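Local coordinates for protein myosin-4 (Saccharomyces cerevisiae, PDB 3MMI) that carries specific mRNAs, including the ASH1 transcript, to the yeast bud as a type V myosin motor recruited through SHE3, this chain being its globular tail, at residues L325-L328 / A329-K333. Sequence-based numbering, arbitrary orientation.
Sequences LNYL and ANVIK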
loop_
_atom_site.group_PDB
_atom_site.type_symbol
_atom_site.label_atom_id
_atom_site.label_comp_id
_atom_site.label_asym_id
_atom_site.label_seq_id
_atom_site.Cartn_x
_atom_site.Cartn_y
_atom_site.Cartn_z
ATOM N N LEU A 325 -9.214 -16.839 -29.125
ATOM C CA LEU A 325 -8.480 -15.551 -29.408
ATOM C C LEU A 325 -9.459 -14.538 -30.054
ATOM O O LEU A 325 -9.599 -13.397 -29.660
ATOM C CB LEU A 325 -7.271 -15.814 -30.303
ATOM C CG LEU A 325 -6.150 -16.584 -29.632
ATOM C CD1 LEU A 325 -5.058 -16.848 -30.653
ATOM C CD2 LEU A 325 -5.615 -15.918 -28.353
ATOM N N ASN A 326 -10.216 -15.060 -30.994
ATOM C CA ASN A 326 -11.239 -14.367 -31.741
ATOM C C ASN A 326 -12.398 -13.780 -30.953
ATOM O O ASN A 326 -12.672 -12.636 -31.050
ATOM C CB ASN A 326 -11.764 -15.310 -32.782
ATOM C CG ASN A 326 -12.283 -14.614 -33.961
ATOM O OD1 ASN A 326 -13.481 -14.483 -34.158
ATOM N ND2 ASN A 326 -11.385 -14.165 -34.780
ATOM N N TYR A 327 -13.073 -14.616 -30.203
ATOM C CA TYR A 327 -14.074 -14.184 -29.188
ATOM C C TYR A 327 -13.576 -13.121 -28.190
ATOM O O TYR A 327 -14.182 -12.119 -27.988
ATOM C CB TYR A 327 -14.526 -15.457 -28.411
ATOM C CG TYR A 327 -15.514 -15.149 -27.326
ATOM C CD1 TYR A 327 -16.748 -14.581 -27.667
ATOM C CD2 TYR A 327 -15.186 -15.305 -25.975
ATOM C CE1 TYR A 327 -17.690 -14.223 -26.683
ATOM C CE2 TYR A 327 -16.194 -15.021 -24.943
ATOM C CZ TYR A 327 -17.430 -14.518 -25.337
ATOM O OH TYR A 327 -18.416 -14.112 -24.444
ATOM N N LEU A 328 -12.408 -13.310 -27.638
ATOM C CA LEU A 328 -11.778 -12.173 -26.829
ATOM C C LEU A 328 -11.643 -10.870 -27.517
ATOM O O LEU A 328 -11.997 -9.865 -26.946
ATOM C CB LEU A 328 -10.431 -12.642 -26.239
ATOM C CG LEU A 328 -10.471 -13.483 -24.932
ATOM C CD1 LEU A 328 -9.130 -14.135 -24.675
ATOM C CD2 LEU A 328 -10.919 -12.652 -23.747
ATOM N N ALA A 329 -11.086 -10.916 -28.762
ATOM C CA ALA A 329 -10.965 -9.697 -29.678
ATOM C C ALA A 329 -12.295 -9.015 -29.744
ATOM O O ALA A 329 -12.445 -7.816 -29.451
ATOM C CB ALA A 329 -10.398 -10.149 -31.095
ATOM N N ASN A 330 -13.311 -9.778 -30.099
ATOM C CA ASN A 330 -14.691 -9.195 -30.164
ATOM C C ASN A 330 -15.263 -8.617 -28.919
ATOM O O ASN A 330 -15.897 -7.555 -28.916
ATOM C CB ASN A 330 -15.608 -10.288 -30.708
ATOM C CG ASN A 330 -15.638 -10.329 -32.259
ATOM O OD1 ASN A 330 -15.348 -11.381 -32.854
ATOM N ND2 ASN A 330 -15.916 -9.193 -32.884
ATOM N N VAL A 331 -14.915 -9.306 -27.799
ATOM C CA VAL A 331 -15.300 -8.829 -26.474
ATOM C C VAL A 331 -14.672 -7.536 -26.162
ATOM O O VAL A 331 -15.322 -6.586 -25.775
ATOM C CB VAL A 331 -15.046 -9.979 -25.275
ATOM C CG1 VAL A 331 -15.273 -9.393 -23.904
ATOM C CG2 VAL A 331 -16.002 -11.064 -25.499
ATOM N N ILE A 332 -13.367 -7.524 -26.332
ATOM C CA ILE A 332 -12.595 -6.223 -26.220
ATOM C C ILE A 332 -13.205 -5.101 -27.068
ATOM O O ILE A 332 -13.430 -3.961 -26.597
ATOM C CB ILE A 332 -11.083 -6.465 -26.435
ATOM C CG1 ILE A 332 -10.633 -7.458 -25.306
ATOM C CG2 ILE A 332 -10.313 -5.054 -26.431
ATOM C CD1 ILE A 332 -9.366 -8.208 -25.543
ATOM N N LYS A 333 -13.544 -5.458 -28.286
ATOM C CA LYS A 333 -14.011 -4.404 -29.267
ATOM C C LYS A 333 -15.399 -3.876 -28.804
ATOM O O LYS A 333 -15.692 -2.669 -28.691
ATOM C CB LYS A 333 -14.083 -5.031 -30.668
ATOM C CG LYS A 333 -14.905 -4.209 -31.668
ATOM C CD LYS A 333 -15.098 -4.966 -32.918
ATOM C CE LYS A 333 -16.335 -5.854 -32.717
ATOM N NZ LYS A 333 -16.783 -6.627 -33.936
#
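Y327 and V331, one turn apart on helix 322-338, meet through a CH-pi contact: methyl CG2 of V331 sits over one face of the Y327 ring, 3.9 Å from its centroid and 17° off the ring normal. It is displaced toward the phenolic end, with the Y327 CZ to V331 CG2 distance, 3.7 Å, the shortest to the ring. With CG turned away from the backbone N (chi1 178°), the Y327 ring slants out and toward the C-terminal side, within reach of V331. At the end of the ring, Y327 OH is hydrogen-bonded to D293 OD1, a bond that ties down this end. A leucine in place of Y327 would probably leave D293 without this hydroxyl partner and the V331 methyl without a flat surface to rest on. Four i to i+4 backbone bonds carry the regular alpha-helix through this part of the globular tail, within the Dilute family region. A329 N to L325 O, N330 N to N326 O, V331 N to Y327 O and I332 N to L328 O span 2.8 to 3.1 Å. The last is almost straight, at 178°. Alongside it, I332 CG1 comes back to 3.2 Å from L328 O. Apolar packing joins this helix to two others: Y327 and L328 both touch F288 of helix 285-292, while L328 meets L307, and V331 and I332 meet P300, of helix 300-308.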